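Local structure of beta-lactamase-like protein (Novosphingobium pentaromativorans US6-1, 6AUF) at residues 127-138 with 155-164; 144-152 with 215-223. The protein is a zinc-dependent metallo-beta-lactamase of the B3 type, which probably hydrolyses the amide bond of beta-lactam antibiotics. All coordinates share one frame; numbering follows the deposited sequence.

Interaction 1: residues 127-138 with 155-164; sequences IAAVASARQVLE and FPPVHVARVL
A single carboxylate oxygen, Glu-138 OE2, reaches from a helix to the run leading into strand 162-164: the backbone N of Val-160 donates to it over 2.9 Å at 158°, and OE2 accepts through its anti lone pair, while His-159 ND1 adds a weak bond. The setting is a beta-alpha-beta unit of the metallo-beta-lactamase fold, in which strand 126-130, helix 131-139 and edge strand 162-164 follow one another and the strands run parallel. Glu-138 can bridge because its chain is extended beyond CG (chi2 -170°), bringing the carboxylate alongside the imidazole with the two planes 23° apart. Between the strands the parallel bonds continue: Ala-129 N donates to Arg-162 O and its carbonyl receives Leu-164 N, and Ala-131 N donates to Leu-164 O. Ile-127 O accepts two bonds, from Ala-161 N and Arg-162 N. Val-160 fills the angle between sheet and helix, its CG2 lying 4.0 Å from Leu-137 CB and equally near Arg-134 CG. Earlier in 155-164, Val-158 N donates to Leu-137 O. Phe-155, whose side chain is about 6 Å from that of the zinc ligand His-109, meets the same leucine at its ring edge, Leu-137 CD1 lying 3.9 Å from Phe-155 CZ.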
loop_
_atom_site.group_PDB
_atom_site.type_symbol
_atom_site.label_atom_id
_atom_site.label_comp_id
_atom_site.label_asym_id
_atom_site.label_seq_id
_atom_site.Cartn_x
_atom_site.Cartn_y
_atom_site.Cartn_z
ATOM N N ILE A 127 -7.665 -12.208 -6.753
ATOM C CA ILE A 127 -6.925 -11.619 -5.646
ATOM C C ILE A 127 -5.708 -12.483 -5.345
ATOM O O ILE A 127 -5.823 -13.714 -5.224
ATOM C CB ILE A 127 -7.822 -11.475 -4.405
ATOM C CG1 ILE A 127 -8.919 -10.437 -4.678
ATOM C CG2 ILE A 127 -6.992 -11.153 -3.176
ATOM C CD1 ILE A 127 -10.069 -10.501 -3.712
ATOM N N ALA A 128 -4.545 -11.842 -5.233
ATOM C CA ALA A 128 -3.306 -12.503 -4.848
ATOM C C ALA A 128 -2.727 -11.785 -3.643
ATOM O O ALA A 128 -2.865 -10.563 -3.525
ATOM C CB ALA A 128 -2.286 -12.518 -5.990
ATOM N N ALA A 129 -2.083 -12.542 -2.751
ATOM C CA ALA A 129 -1.597 -11.966 -1.503
ATOM C C ALA A 129 -0.536 -12.866 -0.884
ATOM O O ALA A 129 -0.480 -14.070 -1.154
ATOM C CB ALA A 129 -2.748 -11.736 -0.520
ATOM N N VAL A 130 0.311 -12.253 -0.048
ATOM C CA VAL A 130 1.334 -12.988 0.685
ATOM C C VAL A 130 0.679 -13.897 1.718
ATOM O O VAL A 130 -0.393 -13.603 2.264
ATOM C CB VAL A 130 2.331 -12.033 1.370
ATOM C CG1 VAL A 130 3.014 -11.169 0.364
ATOM C CG2 VAL A 130 1.633 -11.195 2.431
ATOM N N ALA A 131 1.337 -15.007 2.012
ATOM C CA ALA A 131 0.754 -15.937 2.966
ATOM C C ALA A 131 0.505 -15.264 4.317
ATOM O O ALA A 131 -0.513 -15.524 4.970
ATOM C CB ALA A 131 1.655 -17.168 3.110
ATOM N N SER A 132 1.421 -14.402 4.759
ATOM C CA SER A 132 1.253 -13.730 6.046
ATOM C C SER A 132 -0.020 -12.882 6.131
ATOM O O SER A 132 -0.407 -12.473 7.238
ATOM C CB SER A 132 2.472 -12.860 6.316
ATOM O OG SER A 132 3.646 -13.645 6.247
ATOM N N ALA A 133 -0.676 -12.604 5.002
ATOM C CA ALA A 133 -1.909 -11.839 5.004
ATOM C C ALA A 133 -3.153 -12.686 4.786
ATOM O O ALA A 133 -4.244 -12.249 5.162
ATOM C CB ALA A 133 -1.855 -10.738 3.930
ATOM N N ARG A 134 -3.012 -13.894 4.233
ATOM C CA ARG A 134 -4.166 -14.655 3.756
ATOM C C ARG A 134 -5.248 -14.794 4.822
ATOM O O ARG A 134 -6.429 -14.550 4.553
ATOM C CB ARG A 134 -3.714 -16.035 3.264
ATOM C CG ARG A 134 -4.753 -16.743 2.414
ATOM C CD ARG A 134 -4.539 -18.230 2.413
ATOM N NE ARG A 134 -4.326 -18.684 3.778
ATOM C CZ ARG A 134 -5.302 -18.992 4.623
ATOM N NH1 ARG A 134 -6.564 -18.905 4.230
ATOM N NH2 ARG A 134 -5.013 -19.387 5.858
ATOM N N GLN A 135 -4.870 -15.200 6.039
ATOM C CA GLN A 135 -5.866 -15.457 7.077
ATOM C C GLN A 135 -6.773 -14.250 7.302
ATOM O O GLN A 135 -8.000 -14.380 7.298
ATOM C CB GLN A 135 -5.180 -15.859 8.380
ATOM C CG GLN A 135 -4.797 -17.310 8.417
ATOM C CD GLN A 135 -5.998 -18.217 8.582
ATOM O OE1 GLN A 135 -6.020 -19.343 8.076
ATOM N NE2 GLN A 135 -7.004 -17.734 9.310
ATOM N N VAL A 136 -6.190 -13.071 7.527
ATOM C CA VAL A 136 -7.005 -11.872 7.733
ATOM C C VAL A 136 -7.885 -11.608 6.515
ATOM O O VAL A 136 -9.102 -11.438 6.631
ATOM C CB VAL A 136 -6.115 -10.657 8.051
ATOM C CG1 VAL A 136 -6.934 -9.377 7.978
ATOM C CG2 VAL A 136 -5.444 -10.814 9.430
ATOM N N LEU A 137 -7.278 -11.577 5.327
ATOM C CA LEU A 137 -8.025 -11.301 4.100
ATOM C C LEU A 137 -9.233 -12.222 3.942
ATOM O O LEU A 137 -10.315 -11.774 3.554
ATOM C CB LEU A 137 -7.097 -11.433 2.893
ATOM C CG LEU A 137 -6.642 -10.130 2.260
ATOM C CD1 LEU A 137 -6.584 -9.056 3.314
ATOM C CD2 LEU A 137 -5.299 -10.311 1.582
ATOM N N GLU A 138 -9.068 -13.512 4.227
ATOM C CA GLU A 138 -10.157 -14.463 4.043
ATOM C C GLU A 138 -11.121 -14.494 5.223
ATOM O O GLU A 138 -12.136 -15.198 5.162
ATOM C CB GLU A 138 -9.587 -15.861 3.762
ATOM C CG GLU A 138 -8.872 -15.935 2.415
ATOM C CD GLU A 138 -8.498 -17.340 1.985
ATOM O OE1 GLU A 138 -8.258 -18.201 2.858
ATOM O OE2 GLU A 138 -8.431 -17.584 0.761
ATOM N N PHE A 155 -13.315 -5.810 8.079
ATOM C CA PHE A 155 -13.881 -5.477 6.778
ATOM C C PHE A 155 -14.378 -6.756 6.130
ATOM O O PHE A 155 -14.109 -7.859 6.618
ATOM C CB PHE A 155 -12.854 -4.778 5.884
ATOM C CG PHE A 155 -11.608 -5.556 5.697
ATOM C CD1 PHE A 155 -10.576 -5.457 6.616
ATOM C CD2 PHE A 155 -11.466 -6.405 4.611
ATOM C CE1 PHE A 155 -9.408 -6.193 6.454
ATOM C CE2 PHE A 155 -10.306 -7.139 4.436
ATOM C CZ PHE A 155 -9.271 -7.034 5.363
ATOM N N PRO A 156 -15.102 -6.648 5.023
ATOM C CA PRO A 156 -15.758 -7.828 4.461
ATOM C C PRO A 156 -14.745 -8.760 3.824
ATOM O O PRO A 156 -13.876 -8.327 3.052
ATOM C CB PRO A 156 -16.725 -7.243 3.422
ATOM C CG PRO A 156 -16.098 -5.984 3.009
ATOM C CD PRO A 156 -15.319 -5.452 4.194
ATOM N N PRO A 157 -14.836 -10.050 4.122
ATOM C CA PRO A 157 -13.810 -10.997 3.675
ATOM C C PRO A 157 -13.810 -11.186 2.165
ATOM O O PRO A 157 -14.676 -10.707 1.431
ATOM C CB PRO A 157 -14.187 -12.297 4.394
ATOM C CG PRO A 157 -15.094 -11.883 5.500
ATOM C CD PRO A 157 -15.821 -10.681 5.011
ATOM N N VAL A 158 -12.797 -11.933 1.721
ATOM C CA VAL A 158 -12.563 -12.237 0.316
ATOM C C VAL A 158 -11.823 -13.566 0.261
ATOM O O VAL A 158 -11.180 -13.977 1.230
ATOM C CB VAL A 158 -11.740 -11.122 -0.367
ATOM C CG1 VAL A 158 -10.364 -11.631 -0.724
ATOM C CG2 VAL A 158 -12.457 -10.594 -1.590
ATOM N N HIS A 159 -11.911 -14.253 -0.880
ATOM C CA HIS A 159 -11.124 -15.460 -1.102
ATOM C C HIS A 159 -9.853 -15.108 -1.862
ATOM O O HIS A 159 -9.910 -14.430 -2.896
ATOM C CB HIS A 159 -11.903 -16.523 -1.870
ATOM C CG HIS A 159 -11.102 -17.757 -2.153
ATOM N ND1 HIS A 159 -10.394 -18.425 -1.175
ATOM C CD2 HIS A 159 -10.882 -18.437 -3.303
ATOM C CE1 HIS A 159 -9.776 -19.462 -1.710
ATOM N NE2 HIS A 159 -10.057 -19.493 -3.000
ATOM N N VAL A 160 -8.714 -15.572 -1.349
ATOM C CA VAL A 160 -7.417 -15.355 -1.980
ATOM C C VAL A 160 -7.189 -16.472 -2.993
ATOM O O VAL A 160 -7.033 -17.641 -2.623
ATOM C CB VAL A 160 -6.293 -15.304 -0.944
ATOM C CG1 VAL A 160 -4.941 -15.288 -1.635
ATOM C CG2 VAL A 160 -6.450 -14.076 -0.065
ATOM N N ALA A 161 -7.158 -16.104 -4.277
ATOM C CA ALA A 161 -7.054 -17.086 -5.352
ATOM C C ALA A 161 -5.630 -17.596 -5.504
ATOM O O ALA A 161 -5.407 -18.800 -5.671
ATOM C CB ALA A 161 -7.537 -16.474 -6.666
ATOM N N ARG A 162 -4.656 -16.691 -5.463
ATOM C CA ARG A 162 -3.247 -17.055 -5.509
ATOM C C ARG A 162 -2.568 -16.548 -4.250
ATOM O O ARG A 162 -2.530 -15.338 -3.996
ATOM C CB ARG A 162 -2.547 -16.487 -6.747
ATOM C CG ARG A 162 -1.143 -17.045 -6.889
ATOM C CD ARG A 162 -0.306 -16.416 -7.983
ATOM N NE ARG A 162 1.075 -16.859 -7.837
ATOM C CZ ARG A 162 2.139 -16.232 -8.318
ATOM N NH1 ARG A 162 3.355 -16.735 -8.098
ATOM N NH2 ARG A 162 1.993 -15.108 -9.001
ATOM N N VAL A 163 -2.024 -17.456 -3.465
ATOM C CA VAL A 163 -1.348 -17.062 -2.241
ATOM C C VAL A 163 0.156 -17.126 -2.472
ATOM O O VAL A 163 0.676 -18.107 -3.022
ATOM C CB VAL A 163 -1.810 -17.922 -1.057
ATOM C CG1 VAL A 163 -2.609 -19.102 -1.566
ATOM C CG2 VAL A 163 -0.644 -18.306 -0.190
ATOM N N LEU A 164 0.843 -16.049 -2.106
ATOM C CA LEU A 164 2.178 -15.750 -2.589
ATOM C C LEU A 164 3.212 -15.896 -1.479
ATOM O O LEU A 164 2.909 -15.759 -0.288
ATOM C CB LEU A 164 2.245 -14.320 -3.148
ATOM C CG LEU A 164 1.313 -13.865 -4.259
ATOM C CD1 LEU A 164 1.459 -12.364 -4.442
ATOM C CD2 LEU A 164 1.591 -14.582 -5.577
HETATM O O HOH W 1 -9.716 -14.068 -5.767
#

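Interaction 2: residues 144-152 with 215-223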
loop_
_atom_site.group_PDB
_atom_site.type_symbol
_atom_site.label_atom_id
_atom_site.label_comp_id
_atom_site.label_asym_id
_atom_site.label_seq_id
_atom_site.Cartn_x
_atom_site.Cartn_y
_atom_site.Cartn_z
ATOM N N ALA A 144 -4.288 -12.221 15.166
ATOM C CA ALA A 144 -3.955 -12.281 16.580
ATOM C C ALA A 144 -2.586 -11.689 16.859
ATOM O O ALA A 144 -2.348 -11.223 17.979
ATOM C CB ALA A 144 -4.025 -13.721 17.072
ATOM N N ASP A 145 -1.695 -11.675 15.860
ATOM C CA ASP A 145 -0.348 -11.125 15.994
ATOM C C ASP A 145 -0.272 -9.628 15.740
ATOM O O ASP A 145 0.791 -9.033 15.960
ATOM C CB ASP A 145 0.614 -11.826 15.028
ATOM C CG ASP A 145 0.891 -13.256 15.434
ATOM O OD1 ASP A 145 0.739 -13.555 16.639
ATOM O OD2 ASP A 145 1.247 -14.070 14.554
ATOM N N ASP A 146 -1.350 -9.013 15.278
ATOM C CA ASP A 146 -1.312 -7.598 14.934
ATOM C C ASP A 146 -1.279 -6.768 16.211
ATOM O O ASP A 146 -2.180 -6.912 17.044
ATOM C CB ASP A 146 -2.534 -7.242 14.096
ATOM C CG ASP A 146 -2.425 -5.890 13.468
ATOM O OD1 ASP A 146 -2.040 -4.925 14.156
ATOM O OD2 ASP A 146 -2.713 -5.784 12.266
ATOM N N PRO A 147 -0.297 -5.882 16.398
ATOM C CA PRO A 147 -0.284 -5.058 17.622
ATOM C C PRO A 147 -1.534 -4.211 17.799
ATOM O O PRO A 147 -1.790 -3.729 18.906
ATOM C CB PRO A 147 0.962 -4.177 17.445
ATOM C CG PRO A 147 1.795 -4.895 16.423
ATOM C CD PRO A 147 0.803 -5.530 15.492
ATOM N N GLN A 148 -2.334 -4.033 16.754
ATOM C CA GLN A 148 -3.473 -3.132 16.802
ATOM C C GLN A 148 -4.800 -3.829 17.050
ATOM O O GLN A 148 -5.792 -3.145 17.307
ATOM C CB GLN A 148 -3.578 -2.336 15.501
ATOM C CG GLN A 148 -2.619 -1.183 15.414
ATOM C CD GLN A 148 -2.987 -0.262 14.290
ATOM O OE1 GLN A 148 -3.871 0.584 14.431
ATOM N NE2 GLN A 148 -2.343 -0.443 13.147
ATOM N N SER A 149 -4.869 -5.148 16.959
ATOM C CA SER A 149 -6.083 -5.801 17.412
ATOM C C SER A 149 -6.058 -5.859 18.931
ATOM O O SER A 149 -4.990 -5.944 19.543
ATOM C CB SER A 149 -6.215 -7.203 16.817
ATOM O OG SER A 149 -5.385 -8.129 17.491
ATOM N N GLY A 150 -7.235 -5.754 19.545
ATOM C CA GLY A 150 -8.485 -5.541 18.839
ATOM C C GLY A 150 -8.971 -4.105 18.914
ATOM O O GLY A 150 -10.150 -3.833 19.162
ATOM N N LEU A 151 -8.035 -3.177 18.714
ATOM C CA LEU A 151 -8.395 -1.783 18.474
ATOM C C LEU A 151 -9.018 -1.620 17.092
ATOM O O LEU A 151 -10.168 -1.186 16.958
ATOM C CB LEU A 151 -7.152 -0.899 18.633
ATOM C CG LEU A 151 -6.933 0.325 17.738
ATOM C CD1 LEU A 151 -7.690 1.548 18.263
ATOM C CD2 LEU A 151 -5.440 0.617 17.611
ATOM N N ILE A 152 -8.275 -1.996 16.049
ATOM C CA ILE A 152 -8.733 -1.820 14.678
ATOM C C ILE A 152 -9.976 -2.673 14.418
ATOM O O ILE A 152 -10.195 -3.717 15.049
ATOM C CB ILE A 152 -7.582 -2.166 13.707
ATOM C CG1 ILE A 152 -7.443 -1.103 12.605
ATOM C CG2 ILE A 152 -7.748 -3.576 13.135
ATOM C CD1 ILE A 152 -7.023 0.265 13.112
ATOM N N ILE A 215 2.826 0.697 15.456
ATOM C CA ILE A 215 1.837 1.281 16.353
ATOM C C ILE A 215 0.928 0.170 16.842
ATOM O O ILE A 215 0.749 -0.847 16.169
ATOM C CB ILE A 215 1.016 2.407 15.672
ATOM C CG1 ILE A 215 0.365 1.908 14.379
ATOM C CG2 ILE A 215 1.896 3.644 15.420
ATOM C CD1 ILE A 215 -0.334 3.014 13.559
ATOM N N SER A 216 0.336 0.378 18.017
ATOM C CA SER A 216 -0.364 -0.693 18.705
ATOM C C SER A 216 -1.525 -0.131 19.498
ATOM O O SER A 216 -1.609 1.071 19.752
ATOM C CB SER A 216 0.573 -1.435 19.659
ATOM O OG SER A 216 0.923 -0.599 20.751
ATOM N N ALA A 217 -2.410 -1.030 19.918
ATOM C CA ALA A 217 -3.289 -0.729 21.033
ATOM C C ALA A 217 -2.445 -0.334 22.251
ATOM O O ALA A 217 -1.229 -0.561 22.299
ATOM C CB ALA A 217 -4.174 -1.933 21.345
ATOM N N ASP A 218 -3.102 0.268 23.247
ATOM C CA ASP A 218 -2.367 0.806 24.392
ATOM C C ASP A 218 -1.695 -0.300 25.191
ATOM O O ASP A 218 -0.505 -0.212 25.523
ATOM C CB ASP A 218 -3.301 1.606 25.296
ATOM C CG ASP A 218 -3.922 2.793 24.592
ATOM O OD1 ASP A 218 -3.612 3.013 23.398
ATOM O OD2 ASP A 218 -4.725 3.498 25.240
ATOM N N ASP A 219 -2.450 -1.348 25.518
ATOM C CA ASP A 219 -1.954 -2.426 26.357
ATOM C C ASP A 219 -0.915 -3.300 25.657
ATOM O O ASP A 219 -0.333 -4.174 26.303
ATOM C CB ASP A 219 -3.134 -3.277 26.820
ATOM C CG ASP A 219 -3.978 -3.774 25.656
ATOM O OD1 ASP A 219 -3.624 -3.485 24.493
ATOM O OD2 ASP A 219 -4.999 -4.452 25.897
ATOM N N TYR A 220 -0.662 -3.093 24.372
ATOM C CA TYR A 220 0.282 -3.928 23.653
ATOM C C TYR A 220 1.708 -3.449 23.867
ATOM O O TYR A 220 1.981 -2.246 23.816
ATOM C CB TYR A 220 -0.030 -3.924 22.164
ATOM C CG TYR A 220 0.900 -4.804 21.350
ATOM C CD1 TYR A 220 2.116 -4.326 20.865
ATOM C CD2 TYR A 220 0.553 -6.116 21.060
ATOM C CE1 TYR A 220 2.956 -5.149 20.111
ATOM C CE2 TYR A 220 1.378 -6.935 20.311
ATOM C CZ TYR A 220 2.571 -6.451 19.843
ATOM O OH TYR A 220 3.361 -7.288 19.102
ATOM N N ARG A 221 2.624 -4.399 24.081
ATOM C CA ARG A 221 4.048 -4.099 24.224
ATOM C C ARG A 221 4.853 -4.938 23.238
ATOM O O ARG A 221 4.777 -6.174 23.258
ATOM C CB ARG A 221 4.524 -4.345 25.658
ATOM C CG ARG A 221 3.889 -3.412 26.664
ATOM C CD ARG A 221 4.460 -3.594 28.063
ATOM N NE ARG A 221 5.539 -2.649 28.348
ATOM C CZ ARG A 221 6.799 -2.999 28.587
ATOM N NH1 ARG A 221 7.702 -2.055 28.829
ATOM N NH2 ARG A 221 7.155 -4.287 28.599
ATOM N N PHE A 222 5.619 -4.265 22.373
ATOM C CA PHE A 222 6.468 -4.972 21.417
ATOM C C PHE A 222 7.524 -5.807 22.129
ATOM O O PHE A 222 7.899 -6.884 21.647
ATOM C CB PHE A 222 7.139 -3.974 20.462
ATOM C CG PHE A 222 6.194 -3.337 19.492
ATOM C CD1 PHE A 222 5.538 -2.153 19.816
ATOM C CD2 PHE A 222 5.951 -3.929 18.253
ATOM C CE1 PHE A 222 4.652 -1.561 18.914
ATOM C CE2 PHE A 222 5.063 -3.359 17.347
ATOM C CZ PHE A 222 4.413 -2.166 17.672
ATOM N N SER A 223 8.008 -5.320 23.273
ATOM C CA SER A 223 9.041 -6.019 24.021
ATOM C C SER A 223 8.612 -7.427 24.410
ATOM O O SER A 223 9.466 -8.308 24.567
ATOM C CB SER A 223 9.403 -5.207 25.257
ATOM O OG SER A 223 9.832 -3.906 24.882
HETATM O O HOH W 2 2.394 -9.463 18.321
#
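With CG anti to the backbone N (chi1 -179°) and the ring turned crosswise to the chain (chi2 -87°), Tyr-220 lays its aromatic face against Pro-147. The proline ring and the phenol run alongside each other in the same direction, and Pro-147 CB stands 3.5 Å from the centroid of the Tyr-220 ring, 15° off the normal: a CH-pi contact. Phe-222 approaches the same proline at about a right angle, its CE2 3.7 Å from Pro-147 CG, and Tyr-220 CE1 in turn sits over the centre of the Phe-222 ring. One proline edge is thus packed into a corner made by two aromatic rings, and Arg-228 of helix 226-241 touches all three residues. The backbone adds one direct bond, Ala-217 N to Pro-147 O at 2.9 Å, fairly straight at the hydrogen, though the donor arrives tilted from the carbonyl plane. This is a meeting of two loops at the rim of the metallo-beta-lactamase active site, each folded into a type I beta turn, Asp-146 to Ser-149 and Ala-217 to Tyr-220. Asp-146 also forms an Asx turn, its OD1 accepting from Gln-148 N at 2.8 Å, while OD2 is hydrogen-bonded to NE2 of the zinc ligand His-109; this second-shell bond probably fixes the rotation of the imidazole. Gln-148, extended beyond CG, runs past Ile-215, with NE2 3.8 Å from Ile-215 CG1, and the nearest atom of its side chain is about 4 Å from a zinc ion. Ser-216 OG donates to Ala-217 O and also bonds Arg-287 of helix 272-292. Beyond the proline a water joins the loops, donating to Asp-145 O and lying 2.5 Å from Tyr-220 OH, in the plane of the Tyr-220 ring.

The two contacts illustrate how one fold uses different chemistry at different depths. Interaction 1 belongs to the scaffold: half of its touching residues are buried, and it unites consecutive elements of a beta-alpha-beta unit through repeated backbone bonds. Interaction 2 lies farther out and joins loops distant in sequence, burying 364 Å² against 873 Å², and relies on ring packing with a single direct backbone bond. No element is held in common, but residues 144-152 belong to the connection between the two segments of interaction 1; the centres of the two contacts are about 21 Å apart. Interaction 1 comes near the zinc site through Phe-155, whereas Asp-146 bonds His-109 and Gln-148 touches His-109 and His-185.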